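Local coordinates for conserved hypothetical protein (Agrobacterium tumefaciens, PDB 2FEX) that is of unknown function but belongs to the DJ-1/PfpI family, whose members share a fold related to that of class I glutamine amidotransferases, at residues 113-126 / 131-145. Numbering follows the deposited sequence.
Sequences LNDVAHTGNALASH and AYRGEAHYRDQPRAV
His118 and Tyr132 reach for each other from opposite directions, and a 2.7 Å hydrogen bond, in which either could donate, joins His118 NE2 to Tyr132 OH. Farther round the rim, ND1 of His118 donates to Val116 O at 2.8 Å, which fixes the ring's rotation; histidine suits a place that needs a polar atom at two points of the rim. CG of His118 is wedged between its own backbone N and carbonyl carbon (chi1 59°), bringing the ring back to the 131-145 loop, where Tyr138 CA packs over one face. Tyr132 lies flat between Gly134 N and His126 CB, 3.5 Å from the Tyr132 ring centroid, while the His126 ring edge points at this face too. The Tyr138 edge is directed in turn at the face of His126, an offset edge-to-face pair, and Leu123 CB and Thr119 CA lie over opposite faces of the Tyr138 ring. Tyrosine gives both places a flat ring for CH-pi contacts and, in Tyr132, a hydroxyl for His118. His126 is anchored by NE2 to Thr119 O and by ND1 to Ser105 OG. Threonine serves twice: Thr119 OG1 bonds to Arg139 O (2.7 Å) while CG2 packs on Val145 CG2. Around the rings, Arg139 N bonds to His118 O (2.8 Å). The four rings form an aromatic cluster joining helix 123-127 to its flanking loops, beside strand 150-153 of the DJ-1/PfpI sheet.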
loop_
_atom_site.group_PDB
_atom_site.type_symbol
_atom_site.label_atom_id
_atom_site.label_comp_id
_atom_site.label_asym_id
_atom_site.label_seq_id
_atom_site.Cartn_x
_atom_site.Cartn_y
_atom_site.Cartn_z
ATOM N N LEU A 113 4.545 -24.240 7.311
ATOM C CA LEU A 113 3.101 -24.447 7.060
ATOM C C LEU A 113 2.693 -25.928 7.167
ATOM O O LEU A 113 1.566 -26.269 6.858
ATOM C CB LEU A 113 2.700 -23.895 5.686
ATOM C CG LEU A 113 3.118 -22.470 5.421
ATOM C CD1 LEU A 113 2.602 -21.962 4.041
ATOM C CD2 LEU A 113 2.652 -21.562 6.579
ATOM N N ASN A 114 3.624 -26.822 7.543
ATOM C CA ASN A 114 3.310 -28.275 7.486
ATOM C C ASN A 114 2.210 -28.728 8.461
ATOM O O ASN A 114 1.495 -29.708 8.183
ATOM C CB ASN A 114 4.557 -29.107 7.748
ATOM C CG ASN A 114 5.585 -29.053 6.600
ATOM O OD1 ASN A 114 5.372 -28.410 5.554
ATOM N ND2 ASN A 114 6.762 -29.708 6.831
ATOM N N ASP A 115 2.141 -28.033 9.602
ATOM C CA ASP A 115 1.436 -28.391 10.810
ATOM C C ASP A 115 0.354 -27.373 11.235
ATOM O O ASP A 115 -0.177 -27.480 12.335
ATOM C CB ASP A 115 2.500 -28.456 11.929
ATOM C CG ASP A 115 3.278 -27.105 12.121
ATOM O OD1 ASP A 115 3.570 -26.302 11.147
ATOM O OD2 ASP A 115 3.627 -26.845 13.303
ATOM N N VAL A 116 0.118 -26.343 10.425
ATOM C CA VAL A 116 -0.842 -25.300 10.779
ATOM C C VAL A 116 -1.774 -25.020 9.630
ATOM O O VAL A 116 -1.389 -25.160 8.457
ATOM C CB VAL A 116 -0.153 -23.972 11.193
ATOM C CG1 VAL A 116 0.631 -24.205 12.514
ATOM C CG2 VAL A 116 0.763 -23.443 10.069
ATOM N N ALA A 117 -2.976 -24.564 9.970
ATOM C CA ALA A 117 -3.926 -24.112 8.956
ATOM C C ALA A 117 -3.318 -22.864 8.297
ATOM O O ALA A 117 -2.663 -22.049 8.974
ATOM C CB ALA A 117 -5.290 -23.802 9.584
ATOM N N HIS A 118 -3.513 -22.737 6.981
ATOM C CA HIS A 118 -2.893 -21.612 6.230
ATOM C C HIS A 118 -3.591 -21.465 4.878
ATOM O O HIS A 118 -4.434 -22.283 4.510
ATOM C CB HIS A 118 -1.417 -21.905 5.986
ATOM C CG HIS A 118 -1.189 -23.174 5.200
ATOM N ND1 HIS A 118 -1.027 -24.413 5.794
ATOM C CD2 HIS A 118 -1.168 -23.385 3.864
ATOM C CE1 HIS A 118 -0.946 -25.344 4.852
ATOM N NE2 HIS A 118 -1.042 -24.748 3.668
ATOM N N THR A 119 -3.243 -20.395 4.159
ATOM C CA THR A 119 -3.717 -20.223 2.810
ATOM C C THR A 119 -2.557 -19.580 2.012
ATOM O O THR A 119 -1.382 -19.608 2.452
ATOM C CB THR A 119 -5.021 -19.393 2.753
ATOM O OG1 THR A 119 -5.610 -19.446 1.434
ATOM C CG2 THR A 119 -4.770 -17.919 3.209
ATOM N N GLY A 120 -2.886 -19.113 0.815
ATOM C CA GLY A 120 -1.829 -18.596 -0.093
ATOM C C GLY A 120 -2.529 -18.084 -1.333
ATOM O O GLY A 120 -3.796 -17.953 -1.391
ATOM N N ASN A 121 -1.744 -17.822 -2.368
ATOM C CA ASN A 121 -2.375 -17.407 -3.633
ATOM C C ASN A 121 -3.125 -18.556 -4.279
ATOM O O ASN A 121 -4.158 -18.320 -4.955
ATOM C CB ASN A 121 -1.308 -16.904 -4.596
ATOM C CG ASN A 121 -0.807 -15.535 -4.213
ATOM O OD1 ASN A 121 -1.518 -14.767 -3.541
ATOM N ND2 ASN A 121 0.448 -15.221 -4.626
ATOM N N ALA A 122 -2.595 -19.764 -4.089
ATOM C CA ALA A 122 -3.205 -21.015 -4.569
ATOM C C ALA A 122 -2.464 -22.191 -3.934
ATOM O O ALA A 122 -1.255 -22.059 -3.597
ATOM C CB ALA A 122 -3.026 -21.107 -6.093
ATOM N N LEU A 123 -3.149 -23.331 -3.829
ATOM C CA LEU A 123 -2.469 -24.514 -3.279
ATOM C C LEU A 123 -1.244 -24.848 -4.174
ATOM O O LEU A 123 -0.171 -25.208 -3.674
ATOM C CB LEU A 123 -3.418 -25.723 -3.235
ATOM C CG LEU A 123 -2.811 -27.068 -2.811
ATOM C CD1 LEU A 123 -2.104 -27.023 -1.499
ATOM C CD2 LEU A 123 -3.962 -28.080 -2.787
ATOM N N ALA A 124 -1.415 -24.695 -5.497
ATOM C CA ALA A 124 -0.319 -25.076 -6.439
ATOM C C ALA A 124 0.928 -24.175 -6.247
ATOM O O ALA A 124 2.083 -24.626 -6.455
ATOM C CB ALA A 124 -0.801 -24.986 -7.867
ATOM N N SER A 125 0.706 -22.915 -5.851
ATOM C CA SER A 125 1.802 -21.996 -5.494
ATOM C C SER A 125 2.634 -22.550 -4.341
ATOM O O SER A 125 3.872 -22.507 -4.393
ATOM C CB SER A 125 1.283 -20.589 -5.179
ATOM O OG SER A 125 0.585 -20.057 -6.289
ATOM N N HIS A 126 1.967 -23.108 -3.320
ATOM C CA HIS A 126 2.711 -23.708 -2.206
ATOM C C HIS A 126 3.432 -24.990 -2.637
ATOM O O HIS A 126 4.566 -25.258 -2.247
ATOM C CB HIS A 126 1.757 -23.994 -1.028
ATOM C CG HIS A 126 1.352 -22.742 -0.267
ATOM N ND1 HIS A 126 1.604 -21.462 -0.723
ATOM C CD2 HIS A 126 0.669 -22.598 0.901
ATOM C CE1 HIS A 126 1.137 -20.576 0.154
ATOM N NE2 HIS A 126 0.531 -21.242 1.136
ATOM N N ALA A 131 9.626 -28.683 -0.056
ATOM C CA ALA A 131 9.552 -28.790 1.404
ATOM C C ALA A 131 8.146 -28.582 1.964
ATOM O O ALA A 131 7.926 -28.824 3.147
ATOM C CB ALA A 131 10.594 -27.802 2.103
ATOM N N TYR A 132 7.217 -28.085 1.129
ATOM C CA TYR A 132 5.867 -27.822 1.631
ATOM C C TYR A 132 5.133 -29.142 1.760
ATOM O O TYR A 132 4.879 -29.809 0.768
ATOM C CB TYR A 132 5.138 -26.944 0.633
ATOM C CG TYR A 132 3.679 -26.809 0.944
ATOM C CD1 TYR A 132 3.252 -26.049 2.032
ATOM C CD2 TYR A 132 2.722 -27.411 0.105
ATOM C CE1 TYR A 132 1.875 -25.900 2.307
ATOM C CE2 TYR A 132 1.335 -27.277 0.339
ATOM C CZ TYR A 132 0.915 -26.518 1.446
ATOM O OH TYR A 132 -0.444 -26.385 1.642
ATOM N N ARG A 133 4.839 -29.529 2.994
ATOM C CA ARG A 133 4.110 -30.774 3.269
ATOM C C ARG A 133 2.780 -30.502 3.973
ATOM O O ARG A 133 2.189 -31.419 4.607
ATOM C CB ARG A 133 5.007 -31.737 4.087
ATOM C CG ARG A 133 6.401 -32.031 3.452
ATOM C CD ARG A 133 6.229 -32.717 2.092
ATOM N NE ARG A 133 5.459 -33.954 2.262
ATOM C CZ ARG A 133 4.677 -34.531 1.340
ATOM N NH1 ARG A 133 4.532 -34.010 0.121
ATOM N NH2 ARG A 133 4.043 -35.659 1.650
ATOM N N GLY A 134 2.274 -29.276 3.821
ATOM C CA GLY A 134 1.053 -28.831 4.525
ATOM C C GLY A 134 -0.271 -28.939 3.747
ATOM O O GLY A 134 -1.281 -28.372 4.182
ATOM N N GLU A 135 -0.291 -29.632 2.602
ATOM C CA GLU A 135 -1.491 -29.627 1.751
ATOM C C GLU A 135 -2.787 -29.927 2.519
ATOM O O GLU A 135 -3.816 -29.326 2.241
ATOM C CB GLU A 135 -1.329 -30.618 0.571
ATOM C CG GLU A 135 -2.535 -30.654 -0.331
ATOM C CD GLU A 135 -2.343 -31.510 -1.602
ATOM O OE1 GLU A 135 -1.175 -31.869 -1.929
ATOM O OE2 GLU A 135 -3.394 -31.777 -2.260
ATOM N N ALA A 136 -2.746 -30.856 3.487
ATOM C CA ALA A 136 -3.967 -31.236 4.248
ATOM C C ALA A 136 -4.596 -30.069 4.997
ATOM O O ALA A 136 -5.815 -30.068 5.265
ATOM C CB ALA A 136 -3.678 -32.423 5.211
ATOM N N HIS A 137 -3.783 -29.043 5.269
ATOM C CA HIS A 137 -4.214 -27.893 6.088
ATOM C C HIS A 137 -4.489 -26.643 5.293
ATOM O O HIS A 137 -4.854 -25.627 5.889
ATOM C CB HIS A 137 -3.143 -27.568 7.138
ATOM C CG HIS A 137 -2.913 -28.721 8.048
ATOM N ND1 HIS A 137 -1.717 -29.377 8.128
ATOM C CD2 HIS A 137 -3.772 -29.384 8.851
ATOM C CE1 HIS A 137 -1.829 -30.387 8.975
ATOM N NE2 HIS A 137 -3.069 -30.413 9.426
ATOM N N TYR A 138 -4.294 -26.718 3.975
ATOM C CA TYR A 138 -4.519 -25.545 3.104
ATOM C C TYR A 138 -6.031 -25.220 3.058
ATOM O O TYR A 138 -6.896 -26.103 2.815
ATOM C CB TYR A 138 -4.033 -25.865 1.665
ATOM C CG TYR A 138 -4.033 -24.634 0.795
ATOM C CD1 TYR A 138 -2.864 -23.849 0.680
ATOM C CD2 TYR A 138 -5.217 -24.194 0.162
ATOM C CE1 TYR A 138 -2.852 -22.673 -0.081
ATOM C CE2 TYR A 138 -5.215 -23.001 -0.649
ATOM C CZ TYR A 138 -4.024 -22.250 -0.732
ATOM O OH TYR A 138 -3.986 -21.075 -1.463
ATOM N N ARG A 139 -6.330 -23.958 3.295
ATOM C CA ARG A 139 -7.709 -23.420 3.233
ATOM C C ARG A 139 -7.890 -22.569 1.990
ATOM O O ARG A 139 -7.293 -21.496 1.858
ATOM C CB ARG A 139 -8.021 -22.621 4.482
ATOM C CG ARG A 139 -7.987 -23.506 5.678
ATOM C CD ARG A 139 -8.621 -22.876 6.886
ATOM N NE ARG A 139 -8.581 -23.900 7.940
ATOM C CZ ARG A 139 -8.724 -23.659 9.247
ATOM N NH1 ARG A 139 -8.916 -22.413 9.691
ATOM N NH2 ARG A 139 -8.651 -24.676 10.110
ATOM N N ASP A 140 -8.712 -23.060 1.063
ATOM C CA ASP A 140 -8.965 -22.296 -0.160
ATOM C C ASP A 140 -10.131 -21.323 0.135
ATOM O O ASP A 140 -11.308 -21.664 -0.036
ATOM C CB ASP A 140 -9.296 -23.249 -1.322
ATOM C CG ASP A 140 -9.489 -22.518 -2.641
ATOM O OD1 ASP A 140 -8.916 -21.416 -2.835
ATOM O OD2 ASP A 140 -10.233 -23.071 -3.507
ATOM N N GLN A 141 -9.791 -20.139 0.626
ATOM C CA GLN A 141 -10.781 -19.114 1.028
ATOM C C GLN A 141 -10.157 -17.749 0.738
ATOM O O GLN A 141 -8.916 -17.681 0.638
ATOM C CB GLN A 141 -11.055 -19.212 2.534
ATOM C CG GLN A 141 -9.768 -18.956 3.449
ATOM C CD GLN A 141 -10.075 -19.018 4.923
ATOM O OE1 GLN A 141 -10.667 -20.016 5.411
ATOM N NE2 GLN A 141 -9.722 -17.945 5.658
ATOM N N PRO A 142 -10.978 -16.682 0.583
ATOM C CA PRO A 142 -10.380 -15.385 0.224
ATOM C C PRO A 142 -9.655 -14.656 1.348
ATOM O O PRO A 142 -8.798 -13.818 1.055
ATOM C CB PRO A 142 -11.574 -14.533 -0.265
ATOM C CG PRO A 142 -12.790 -15.197 0.394
ATOM C CD PRO A 142 -12.459 -16.643 0.573
ATOM N N ARG A 143 -10.013 -14.924 2.597
ATOM C CA ARG A 143 -9.434 -14.109 3.710
ATOM C C ARG A 143 -8.202 -14.786 4.301
ATOM O O ARG A 143 -8.047 -16.015 4.237
ATOM C CB ARG A 143 -10.460 -13.841 4.812
ATOM C CG ARG A 143 -11.647 -12.952 4.304
ATOM C CD ARG A 143 -12.634 -12.815 5.417
ATOM N NE ARG A 143 -13.818 -12.131 4.927
ATOM C CZ ARG A 143 -14.563 -11.329 5.671
ATOM N NH1 ARG A 143 -14.242 -11.128 6.951
ATOM N NH2 ARG A 143 -15.618 -10.723 5.129
ATOM N N ALA A 144 -7.338 -13.970 4.927
ATOM C CA ALA A 144 -6.150 -14.478 5.634
ATOM C C ALA A 144 -6.501 -15.550 6.655
ATOM O O ALA A 144 -7.629 -15.551 7.252
ATOM C CB ALA A 144 -5.460 -13.334 6.379
ATOM N N VAL A 145 -5.541 -16.424 6.899
ATOM C CA VAL A 145 -5.673 -17.465 7.910
ATOM C C VAL A 145 -4.619 -17.255 9.007
ATOM O O VAL A 145 -3.464 -16.838 8.736
ATOM C CB VAL A 145 -5.495 -18.815 7.259
ATOM C CG1 VAL A 145 -5.389 -19.986 8.322
ATOM C CG2 VAL A 145 -6.621 -19.102 6.294
HETATM O O HOH W 1 9.218 -29.739 5.207
HETATM O O HOH W 2 -6.389 -17.177 0.073
#